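Local structure of glucosamine kinase (Streptacidiphilus jiangxiensis, 6HWJ) at residues 402-410 with 424-433. The protein phosphorylates D-glucosamine at the expense of ATP to give D-glucosamine 6-phosphate, using magnesium ions, and acts more weakly on glucose. Residues are numbered along the deposited sequence; the frame is centred on the assembly and turned at random.
Sequences RYAQEVREY and PDLSLTDLLP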
loop_
_atom_site.group_PDB
_atom_site.type_symbol
_atom_site.label_atom_id
_atom_site.label_comp_id
_atom_site.label_asym_id
_atom_site.label_seq_id
_atom_site.Cartn_x
_atom_site.Cartn_y
_atom_site.Cartn_z
ATOM N N ARG A 402 6.499 -13.882 10.216
ATOM C CA ARG A 402 7.073 -14.384 8.971
ATOM C C ARG A 402 6.374 -15.665 8.532
ATOM O O ARG A 402 5.998 -15.810 7.363
ATOM C CB ARG A 402 8.577 -14.599 9.124
ATOM C CG ARG A 402 9.230 -15.240 7.916
ATOM C CD ARG A 402 9.100 -14.367 6.647
ATOM N NE ARG A 402 9.659 -15.055 5.488
ATOM C CZ ARG A 402 10.955 -15.053 5.171
ATOM N NH1 ARG A 402 11.376 -15.736 4.119
ATOM N NH2 ARG A 402 11.819 -14.358 5.894
ATOM N N TYR A 403 6.168 -16.602 9.467
ATOM C CA TYR A 403 5.451 -17.814 9.120
ATOM C C TYR A 403 4.101 -17.465 8.509
ATOM O O TYR A 403 3.703 -18.041 7.497
ATOM C CB TYR A 403 5.281 -18.707 10.358
ATOM C CG TYR A 403 6.543 -19.423 10.822
ATOM C CD1 TYR A 403 7.735 -19.327 10.112
ATOM C CD2 TYR A 403 6.530 -20.215 11.967
ATOM C CE1 TYR A 403 8.883 -19.996 10.542
ATOM C CE2 TYR A 403 7.661 -20.886 12.390
ATOM C CZ TYR A 403 8.839 -20.766 11.674
ATOM O OH TYR A 403 9.975 -21.432 12.107
ATOM N N ALA A 404 3.380 -16.514 9.115
ATOM C CA ALA A 404 2.062 -16.142 8.610
ATOM C C ALA A 404 2.154 -15.552 7.202
ATOM O O ALA A 404 1.241 -15.735 6.386
ATOM C CB ALA A 404 1.410 -15.142 9.559
ATOM N N GLN A 405 3.236 -14.838 6.909
ATOM C CA GLN A 405 3.433 -14.313 5.562
ATOM C C GLN A 405 3.527 -15.452 4.559
ATOM O O GLN A 405 2.893 -15.418 3.499
ATOM C CB GLN A 405 4.688 -13.448 5.497
ATOM C CG GLN A 405 4.603 -12.119 6.201
ATOM C CD GLN A 405 3.831 -11.073 5.406
ATOM O OE1 GLN A 405 3.485 -11.285 4.237
ATOM N NE2 GLN A 405 3.560 -9.938 6.041
ATOM N N GLU A 406 4.322 -16.481 4.885
ATOM C CA GLU A 406 4.481 -17.609 3.966
ATOM C C GLU A 406 3.164 -18.356 3.781
ATOM O O GLU A 406 2.837 -18.793 2.667
ATOM C CB GLU A 406 5.582 -18.549 4.476
ATOM C CG GLU A 406 6.933 -17.869 4.685
ATOM C CD GLU A 406 7.514 -17.295 3.384
ATOM O OE1 GLU A 406 7.073 -17.711 2.305
ATOM O OE2 GLU A 406 8.410 -16.428 3.444
ATOM N N VAL A 407 2.372 -18.490 4.856
ATOM C CA VAL A 407 1.072 -19.127 4.731
ATOM C C VAL A 407 0.161 -18.337 3.797
ATOM O O VAL A 407 -0.636 -18.924 3.049
ATOM C CB VAL A 407 0.431 -19.301 6.121
ATOM C CG1 VAL A 407 -0.983 -19.834 5.996
ATOM C CG2 VAL A 407 1.295 -20.220 6.987
ATOM N N ARG A 408 0.252 -17.009 3.828
ATOM C CA ARG A 408 -0.533 -16.196 2.902
ATOM C C ARG A 408 -0.180 -16.506 1.450
ATOM O O ARG A 408 -1.032 -16.377 0.564
ATOM C CB ARG A 408 -0.320 -14.699 3.171
ATOM C CG ARG A 408 -0.953 -14.165 4.449
ATOM C CD ARG A 408 -2.461 -14.346 4.478
ATOM N NE ARG A 408 -3.107 -13.926 3.238
ATOM C CZ ARG A 408 -4.423 -13.931 3.038
ATOM N NH1 ARG A 408 -4.917 -13.537 1.876
ATOM N NH2 ARG A 408 -5.245 -14.325 4.002
ATOM N N GLU A 409 1.078 -16.879 1.181
ATOM C CA GLU A 409 1.480 -17.169 -0.188
ATOM C C GLU A 409 0.823 -18.445 -0.686
ATOM O O GLU A 409 0.444 -18.527 -1.864
ATOM C CB GLU A 409 3.008 -17.271 -0.291
ATOM C CG GLU A 409 3.723 -16.019 0.142
ATOM C CD GLU A 409 3.461 -14.832 -0.781
ATOM O OE1 GLU A 409 3.026 -15.026 -1.929
ATOM O OE2 GLU A 409 3.701 -13.688 -0.358
ATOM N N TYR A 410 0.656 -19.440 0.202
ATOM C CA TYR A 410 -0.107 -20.627 -0.161
ATOM C C TYR A 410 -1.533 -20.267 -0.566
ATOM O O TYR A 410 -2.079 -20.816 -1.540
ATOM C CB TYR A 410 -0.175 -21.623 1.000
ATOM C CG TYR A 410 1.092 -22.359 1.340
ATOM C CD1 TYR A 410 1.581 -23.355 0.515
ATOM C CD2 TYR A 410 1.757 -22.109 2.536
ATOM C CE1 TYR A 410 2.725 -24.062 0.854
ATOM C CE2 TYR A 410 2.887 -22.815 2.888
ATOM C CZ TYR A 410 3.364 -23.794 2.054
ATOM O OH TYR A 410 4.494 -24.489 2.414
ATOM N N PRO A 424 6.441 -20.471 -0.994
ATOM C CA PRO A 424 6.448 -20.725 0.458
ATOM C C PRO A 424 7.032 -22.073 0.818
ATOM O O PRO A 424 7.614 -22.216 1.901
ATOM C CB PRO A 424 4.963 -20.616 0.851
ATOM C CG PRO A 424 4.213 -20.913 -0.414
ATOM C CD PRO A 424 5.066 -20.297 -1.514
ATOM N N ASP A 425 6.894 -23.082 -0.052
ATOM C CA ASP A 425 7.485 -24.378 0.229
ATOM C C ASP A 425 9.000 -24.259 0.392
ATOM O O ASP A 425 9.572 -24.758 1.372
ATOM C CB ASP A 425 7.132 -25.365 -0.882
ATOM C CG ASP A 425 7.718 -26.749 -0.638
ATOM O OD1 ASP A 425 7.369 -27.369 0.379
ATOM O OD2 ASP A 425 8.533 -27.209 -1.479
ATOM N N LEU A 426 9.664 -23.599 -0.553
ATOM C CA LEU A 426 11.117 -23.480 -0.474
ATOM C C LEU A 426 11.519 -22.480 0.603
ATOM O O LEU A 426 12.507 -22.691 1.303
ATOM C CB LEU A 426 11.683 -23.087 -1.835
ATOM C CG LEU A 426 11.436 -24.135 -2.933
ATOM C CD1 LEU A 426 11.925 -23.648 -4.294
ATOM C CD2 LEU A 426 12.080 -25.482 -2.584
ATOM N N SER A 427 10.753 -21.397 0.769
ATOM C CA SER A 427 11.045 -20.435 1.827
ATOM C C SER A 427 10.998 -21.101 3.197
ATOM O O SER A 427 11.938 -20.986 3.994
ATOM C CB SER A 427 10.045 -19.277 1.778
ATOM O OG SER A 427 10.022 -18.677 0.516
ATOM N N LEU A 428 9.900 -21.820 3.489
ATOM C CA LEU A 428 9.751 -22.463 4.790
ATOM C C LEU A 428 10.748 -23.594 4.971
ATOM O O LEU A 428 11.173 -23.863 6.099
ATOM C CB LEU A 428 8.336 -23.002 4.984
ATOM C CG LEU A 428 7.259 -21.951 5.241
ATOM C CD1 LEU A 428 5.876 -22.572 5.127
ATOM C CD2 LEU A 428 7.441 -21.310 6.610
ATOM N N THR A 429 11.112 -24.276 3.885
ATOM C CA THR A 429 12.143 -25.302 3.960
ATOM C C THR A 429 13.434 -24.735 4.534
ATOM O O THR A 429 14.074 -25.378 5.367
ATOM C CB THR A 429 12.388 -25.920 2.579
ATOM O OG1 THR A 429 11.217 -26.639 2.158
ATOM C CG2 THR A 429 13.575 -26.888 2.634
ATOM N N ASP A 430 13.816 -23.526 4.124
ATOM C CA ASP A 430 15.019 -22.894 4.655
ATOM C C ASP A 430 14.782 -22.187 5.989
ATOM O O ASP A 430 15.729 -22.042 6.764
ATOM C CB ASP A 430 15.589 -21.891 3.631
ATOM C CG ASP A 430 16.292 -22.575 2.467
ATOM O OD1 ASP A 430 16.478 -23.818 2.506
ATOM O OD2 ASP A 430 16.686 -21.872 1.506
ATOM N N LEU A 431 13.546 -21.772 6.288
ATOM C CA LEU A 431 13.270 -21.061 7.537
ATOM C C LEU A 431 13.183 -22.006 8.731
ATOM O O LEU A 431 13.711 -21.713 9.813
ATOM C CB LEU A 431 11.959 -20.287 7.426
ATOM C CG LEU A 431 11.927 -18.994 6.621
ATOM C CD1 LEU A 431 10.484 -18.584 6.390
ATOM C CD2 LEU A 431 12.700 -17.907 7.333
ATOM N N LEU A 432 12.485 -23.124 8.571
ATOM C CA LEU A 432 12.177 -23.979 9.704
ATOM C C LEU A 432 13.459 -24.563 10.281
ATOM O O LEU A 432 14.410 -24.841 9.544
ATOM C CB LEU A 432 11.240 -25.097 9.278
ATOM C CG LEU A 432 9.810 -24.653 8.959
ATOM C CD1 LEU A 432 9.064 -25.757 8.223
ATOM C CD2 LEU A 432 9.077 -24.275 10.239
ATOM N N PRO A 433 13.514 -24.760 11.598
ATOM C CA PRO A 433 14.717 -25.346 12.204
ATOM C C PRO A 433 14.972 -26.741 11.653
ATOM O O PRO A 433 14.136 -27.641 11.775
ATOM C CB PRO A 433 14.381 -25.375 13.702
ATOM C CG PRO A 433 12.889 -25.382 13.757
ATOM C CD PRO A 433 12.450 -24.526 12.594
HETATM O O HOH W 1 12.406 -20.211 11.679
HETATM O O HOH W 2 4.993 -26.755 1.066
#
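P424 sets its CG over the centre of one face of the Y410 ring, 3.6 Å from the centroid and 8° off the normal, a CH-pi contact. L428 CD1 meets the same ring at its edge, as does a water that joins Y410 OH to D425 OD1, itself paired with R271. The guanidinium of R402 has the methyl CD1 of L431 over one face, 3.7 Å from R402 NE. The carboxylate of E406 lies at the edge of that guanidinium, in its plane. R402 holds it side-on: R402 NE donates to E406 OE2 at 2.8 Å, taking the anti lone pair, and NH1 donates to the same oxygen. NH1 also salt-bridges D347, and NH2 bonds Q373. The R402 chain bends at chi2 (62°), which carries the guanidinium one turn on along its helix, to E406.

E406 is a knob in a hole formed by P424, S427, L428 and L431. Its CB packs on L428 CG, and its OE1 lies 3.4 Å from S427 CB. H348 donates to OE1, so both carboxylate oxygens are bonded in this buried place. This probably favours the charged form. At the other end, L431 CB meets the Y403 ring at its edge, and L428 CD2 comes near Y403 CD1 at 4.0 Å. Y403 OH lies 3.5 Å from L432 CD2 and shares a water with L431 O.

The two segments run nearly antiparallel, 157° between axes, as a helical hairpin. No direct hydrogen bond crosses it. The 402-410 segment carries part of the proposed substrate specificity motif, including E409, which binds D-glucosamine. E409 CB rests on P424 CG, while OE1 turns away to W420. Helix 335-356 packs against R402 and S427, helix 243-263 against V407 and Y410, and helix 266-284 against Y403, D425 and L432.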